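Local coordinates for ribose ABC transporter, substrate binding protein (Conexibacter woesei, PDB 4KQ9) that probably binds ribose or a related sugar in the periplasm as the substrate-binding component of an ABC transporter, at residues I115-A120 with G149-E154; I123-G128 with E157-E162. The protein carries 1 engineered substitution. All blocks are in the same frame, centred on the assembly; numbering follows the deposited sequence.

Overall arrangement
Both contacts lie between the same two helices, 112-126 and 143-159, in the lobe of this probable sugar-binding protein built on the parallel sheet of strands 132-136, 162-167, 193-196 and 220-222. Contact 1 (115-120 with 149-154) comes first along the pair and is buried; contact 2 (123-128 with 157-162) lies further on, near the C-terminal ends of the helices, at the surface. Their centres are 11 Å apart, about 14 and 24 Å from the centre of the chain. Small residues let the backbones meet at 4.7 Å between the CA atoms of Gly116 and Ala152, whereas Ala124 and Arg159 keep theirs 6.5 Å apart and longer side chains bridge the difference.

Contact 1: residues I115-A120 with G149-E154; sequences IGRLKA and GEAARE
Gly116 meets Ala151 and Ala152 where helices 112-126 and 143-159 come together, their local axes 7.2 Å apart and their N-to-C directions at 37°. With no side chain, Gly116 lets the Ala151 methyl come near its backbone, Gly116 CA lying 4.3 Å from Ala151 CB. The carbonyl side of Gly116 is used as well: its O rests 3.7 Å from Ala152 CB. That same O accepts the helical bond from Ala120 N, so a methyl packs against it without leaving the carbonyl lacking a donor.

Arg117 contributes the foot of its side chain. With CG anti to the carbonyl carbon (chi1 -74°), its CG methylene lies alongside Ala151, 4.0 Å from Ala151 CB. A long residue fits this exposed margin, apolar at its base and with its charged end lying beyond the contact.

One turn after Gly116, Ala120 points its methyl at the other helix. Ala120 CB approaches Ala152 CB at 3.9 Å and Ala152 O at 3.7 Å, a methyl short enough for two helix backbones this close. No hydrogen bond crosses between the segments; the contact is made by van der Waals packing of glycine, alanine and the Arg117 methylene.

This is close, small-residue helix packing within an alpha/beta lobe, where helix 143-159 leads from strand 132-136 to strand 162-167. Further along that helix, Val155 and Phe156 receive Ala120, and Arg117 also touches Val155. On other sides, Lys119 reaches strands 193-196 and 241-244, while Arg153 pairs with Asp166 on strand 162-167.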
loop_
_atom_site.group_PDB
_atom_site.type_symbol
_atom_site.label_atom_id
_atom_site.label_comp_id
_atom_site.label_asym_id
_atom_site.label_seq_id
_atom_site.Cartn_x
_atom_site.Cartn_y
_atom_site.Cartn_z
ATOM N N ILE A 115 -6.618 -6.149 -2.433
ATOM C CA ILE A 115 -5.331 -6.825 -2.139
ATOM C C ILE A 115 -5.564 -8.168 -1.393
ATOM O O ILE A 115 -5.024 -9.165 -1.796
ATOM C CB ILE A 115 -4.405 -5.916 -1.360
ATOM C CG1 ILE A 115 -4.026 -4.730 -2.290
ATOM C CG2 ILE A 115 -3.122 -6.651 -0.994
ATOM C CD1 ILE A 115 -3.339 -3.594 -1.628
ATOM N N GLY A 116 -6.318 -8.140 -0.334
ATOM C CA GLY A 116 -6.711 -9.351 0.467
ATOM C C GLY A 116 -7.404 -10.446 -0.308
ATOM O O GLY A 116 -7.069 -11.620 -0.163
ATOM N N ARG A 117 -8.342 -10.081 -1.187
ATOM C CA ARG A 117 -9.038 -11.063 -2.028
ATOM C C ARG A 117 -8.128 -11.662 -3.073
ATOM O O ARG A 117 -8.238 -12.856 -3.403
ATOM C CB ARG A 117 -10.244 -10.422 -2.746
ATOM C CG ARG A 117 -11.432 -10.164 -1.839
ATOM C CD ARG A 117 -12.706 -9.739 -2.591
ATOM N NE ARG A 117 -12.912 -8.309 -2.454
ATOM C CZ ARG A 117 -12.494 -7.412 -3.342
ATOM N NH1 ARG A 117 -12.702 -6.151 -3.107
ATOM N NH2 ARG A 117 -11.890 -7.783 -4.466
ATOM N N LEU A 118 -7.245 -10.857 -3.638
ATOM C CA LEU A 118 -6.316 -11.407 -4.617
ATOM C C LEU A 118 -5.382 -12.479 -3.998
ATOM O O LEU A 118 -5.111 -13.578 -4.610
ATOM C CB LEU A 118 -5.437 -10.323 -5.239
ATOM C CG LEU A 118 -6.149 -9.236 -6.078
ATOM C CD1 LEU A 118 -5.110 -8.177 -6.411
ATOM C CD2 LEU A 118 -6.779 -9.840 -7.339
ATOM N N LYS A 119 -4.889 -12.156 -2.804
ATOM C CA LYS A 119 -3.991 -13.053 -2.085
ATOM C C LYS A 119 -4.672 -14.375 -1.654
ATOM O O LYS A 119 -4.107 -15.460 -1.852
ATOM C CB LYS A 119 -3.375 -12.312 -0.881
ATOM C CG LYS A 119 -2.312 -11.296 -1.341
ATOM C CD LYS A 119 -2.160 -10.204 -0.253
ATOM C CE LYS A 119 -1.056 -10.478 0.719
ATOM N NZ LYS A 119 -0.823 -9.513 1.857
ATOM N N ALA A 120 -5.830 -14.232 -1.083
ATOM C CA ALA A 120 -6.629 -15.359 -0.628
ATOM C C ALA A 120 -7.080 -16.245 -1.778
ATOM O O ALA A 120 -6.986 -17.496 -1.663
ATOM C CB ALA A 120 -7.757 -14.900 0.220
ATOM N N GLY A 149 -7.324 -8.151 5.686
ATOM C CA GLY A 149 -7.558 -9.384 6.452
ATOM C C GLY A 149 -9.008 -9.814 6.424
ATOM O O GLY A 149 -9.308 -11.001 6.264
ATOM N N GLU A 150 -9.934 -8.873 6.575
ATOM C CA GLU A 150 -11.333 -9.238 6.493
ATOM C C GLU A 150 -11.678 -9.661 5.067
ATOM O O GLU A 150 -12.356 -10.657 4.847
ATOM C CB GLU A 150 -12.254 -8.158 7.066
ATOM C CG GLU A 150 -13.654 -8.724 7.360
ATOM C CD GLU A 150 -13.673 -10.069 8.160
ATOM O OE1 GLU A 150 -14.394 -11.015 7.705
ATOM O OE2 GLU A 150 -12.978 -10.201 9.229
ATOM N N ALA A 151 -11.116 -9.009 4.063
ATOM C CA ALA A 151 -11.383 -9.460 2.728
ATOM C C ALA A 151 -10.880 -10.914 2.521
ATOM O O ALA A 151 -11.517 -11.707 1.797
ATOM C CB ALA A 151 -10.739 -8.514 1.715
ATOM N N ALA A 152 -9.723 -11.258 3.129
ATOM C CA ALA A 152 -9.133 -12.549 2.906
ATOM C C ALA A 152 -9.919 -13.645 3.630
ATOM O O ALA A 152 -10.124 -14.722 3.080
ATOM C CB ALA A 152 -7.652 -12.577 3.331
ATOM N N ARG A 153 -10.357 -13.364 4.836
ATOM C CA ARG A 153 -11.154 -14.333 5.563
ATOM C C ARG A 153 -12.449 -14.698 4.786
ATOM O O ARG A 153 -12.882 -15.889 4.781
ATOM C CB ARG A 153 -11.522 -13.782 6.926
ATOM C CG ARG A 153 -10.351 -13.607 7.849
ATOM C CD ARG A 153 -10.752 -13.019 9.161
ATOM N NE ARG A 153 -9.537 -12.736 9.939
ATOM C CZ ARG A 153 -9.097 -11.514 10.211
ATOM N NH1 ARG A 153 -9.792 -10.411 9.791
ATOM N NH2 ARG A 153 -7.976 -11.385 10.895
ATOM N N GLU A 154 -13.066 -13.682 4.151
ATOM C CA GLU A 154 -14.266 -13.943 3.368
ATOM C C GLU A 154 -13.993 -14.894 2.197
ATOM O O GLU A 154 -14.822 -15.776 1.901
ATOM C CB GLU A 154 -14.870 -12.638 2.821
ATOM C CG GLU A 154 -15.583 -11.790 3.871
ATOM C CD GLU A 154 -15.913 -10.374 3.358
ATOM O OE1 GLU A 154 -15.926 -10.162 2.124
ATOM O OE2 GLU A 154 -16.160 -9.463 4.188
#

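Contact 2: residues I123-G128 with E157-E162; sequences IADRLG and EERGIE
Arg159 reaches from near the C-terminal end of helix 143-159 to Asp125 and lays its guanidinium against Ala124. Bends at chi2 (-80°) and chi3 (-59°) fold the long chain so that Ala124 CB sits over the centre of one guanidinium face, 3.6 Å from Arg159 CZ. The edge of the group serves the charge: Arg159 NH2 and NH1 both donate end-on to the single oxygen OD1 of Asp125, at 2.7 and 2.9 Å. OD1 lies nearly in the guanidinium plane, although the carboxylate itself is turned by 35°. Arginine suits this exposed place because its flat face can accept a methyl while two N-H groups hold one acid.

Gly160 follows in a Schellman motif, the first residue to leave helical phi/psi. Its positive phi is readily adopted by a residue without a side chain, and the turn sends the chain into strand 162-167, completing a beta-alpha-beta crossover from the adjacent parallel strand 132-136.

Ile161, directly after that turn, points back to the opposite segment. Its CG2 packs against Leu127 CD2 at 3.8 Å, two branched apolar side chains meeting beside Phe156 and Val133, while the CG1 branch is directed toward Ala124, its exact closeness there being doubtful.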
loop_
_atom_site.group_PDB
_atom_site.type_symbol
_atom_site.label_atom_id
_atom_site.label_comp_id
_atom_site.label_asym_id
_atom_site.label_seq_id
_atom_site.Cartn_x
_atom_site.Cartn_y
_atom_site.Cartn_z
ATOM N N ILE A 123 -4.255 -18.412 -3.173
ATOM C CA ILE A 123 -3.995 -19.561 -2.286
ATOM C C ILE A 123 -5.112 -20.602 -2.476
ATOM O O ILE A 123 -4.828 -21.763 -2.717
ATOM C CB ILE A 123 -3.980 -19.137 -0.813
ATOM C CG1 ILE A 123 -2.643 -18.420 -0.501
ATOM C CG2 ILE A 123 -4.104 -20.347 0.109
ATOM C CD1 ILE A 123 -2.717 -17.594 0.770
ATOM N N ALA A 124 -6.352 -20.147 -2.411
ATOM C CA ALA A 124 -7.507 -20.999 -2.684
ATOM C C ALA A 124 -7.384 -21.764 -4.043
ATOM O O ALA A 124 -7.537 -22.960 -4.072
ATOM C CB ALA A 124 -8.797 -20.217 -2.564
ATOM N N ASP A 125 -7.005 -21.110 -5.130
ATOM C CA ASP A 125 -6.890 -21.814 -6.389
ATOM C C ASP A 125 -5.820 -22.911 -6.342
ATOM O O ASP A 125 -5.870 -23.833 -7.147
ATOM C CB ASP A 125 -6.629 -20.834 -7.564
ATOM C CG ASP A 125 -7.816 -19.920 -7.824
ATOM O OD1 ASP A 125 -8.929 -20.196 -7.333
ATOM O OD2 ASP A 125 -7.630 -18.888 -8.481
ATOM N N ARG A 126 -4.838 -22.820 -5.437
ATOM C CA ARG A 126 -3.704 -23.671 -5.569
ATOM C C ARG A 126 -3.588 -24.719 -4.522
ATOM O O ARG A 126 -2.820 -25.648 -4.712
ATOM C CB ARG A 126 -2.411 -22.861 -5.640
ATOM C CG ARG A 126 -2.275 -22.238 -6.996
ATOM C CD ARG A 126 -1.211 -21.184 -7.033
ATOM N NE ARG A 126 -1.280 -20.462 -8.290
ATOM C CZ ARG A 126 -2.273 -19.663 -8.666
ATOM N NH1 ARG A 126 -3.321 -19.448 -7.902
ATOM N NH2 ARG A 126 -2.198 -19.058 -9.850
ATOM N N LEU A 127 -4.344 -24.593 -3.449
ATOM C CA LEU A 127 -4.180 -25.431 -2.276
ATOM C C LEU A 127 -4.691 -26.854 -2.521
ATOM O O LEU A 127 -5.747 -26.984 -3.114
ATOM C CB LEU A 127 -5.003 -24.832 -1.115
ATOM C CG LEU A 127 -4.426 -24.801 0.303
ATOM C CD1 LEU A 127 -2.918 -24.711 0.394
ATOM C CD2 LEU A 127 -5.013 -23.623 1.053
ATOM N N GLY A 128 -3.976 -27.891 -2.039
ATOM C CA GLY A 128 -4.495 -29.292 -1.996
ATOM C C GLY A 128 -5.855 -29.418 -1.304
ATOM O O GLY A 128 -6.345 -28.453 -0.715
ATOM N N GLU A 157 -13.481 -18.526 3.663
ATOM C CA GLU A 157 -14.827 -19.050 3.974
ATOM C C GLU A 157 -15.536 -19.559 2.723
ATOM O O GLU A 157 -15.894 -20.712 2.656
ATOM C CB GLU A 157 -15.699 -17.997 4.589
ATOM C CG GLU A 157 -17.076 -18.555 4.944
ATOM C CD GLU A 157 -17.542 -18.151 6.337
ATOM O OE1 GLU A 157 -17.119 -17.071 6.817
ATOM O OE2 GLU A 157 -18.330 -18.913 6.956
ATOM N N GLU A 158 -15.687 -18.684 1.745
ATOM C CA GLU A 158 -16.365 -18.978 0.518
ATOM C C GLU A 158 -15.745 -20.160 -0.233
ATOM O O GLU A 158 -16.471 -20.913 -0.903
ATOM C CB GLU A 158 -16.325 -17.737 -0.400
ATOM C CG GLU A 158 -17.229 -17.851 -1.601
ATOM N N ARG A 159 -14.423 -20.345 -0.124
ATOM C CA ARG A 159 -13.767 -21.448 -0.846
ATOM C C ARG A 159 -13.531 -22.699 -0.044
ATOM O O ARG A 159 -12.944 -23.648 -0.593
ATOM C CB ARG A 159 -12.471 -20.966 -1.452
ATOM C CG ARG A 159 -12.674 -19.761 -2.347
ATOM C CD ARG A 159 -13.184 -20.182 -3.697
ATOM N NE ARG A 159 -12.269 -21.099 -4.343
ATOM C CZ ARG A 159 -11.291 -20.749 -5.160
ATOM N NH1 ARG A 159 -11.047 -19.488 -5.486
ATOM N NH2 ARG A 159 -10.547 -21.688 -5.685
ATOM N N GLY A 160 -13.943 -22.683 1.230
ATOM C CA GLY A 160 -13.878 -23.823 2.117
ATOM C C GLY A 160 -12.531 -24.130 2.779
ATOM O O GLY A 160 -12.275 -25.256 3.168
ATOM N N ILE A 161 -11.705 -23.099 2.953
ATOM C CA ILE A 161 -10.339 -23.222 3.432
ATOM C C ILE A 161 -10.321 -22.863 4.902
ATOM O O ILE A 161 -10.668 -21.757 5.292
ATOM C CB ILE A 161 -9.417 -22.302 2.597
ATOM C CG1 ILE A 161 -9.410 -22.848 1.158
ATOM C CG2 ILE A 161 -7.979 -22.334 3.129
ATOM C CD1 ILE A 161 -9.013 -21.855 0.128
ATOM N N GLU A 162 -9.907 -23.831 5.721
ATOM C CA GLU A 162 -9.858 -23.670 7.146
ATOM C C GLU A 162 -8.645 -22.833 7.546
ATOM O O GLU A 162 -7.532 -23.134 7.142
ATOM C CB GLU A 162 -9.673 -25.038 7.801
ATOM C CG GLU A 162 -9.567 -24.944 9.300
ATOM C CD GLU A 162 -9.418 -26.299 10.017
ATOM O OE1 GLU A 162 -9.164 -27.364 9.394
ATOM O OE2 GLU A 162 -9.504 -26.255 11.235
#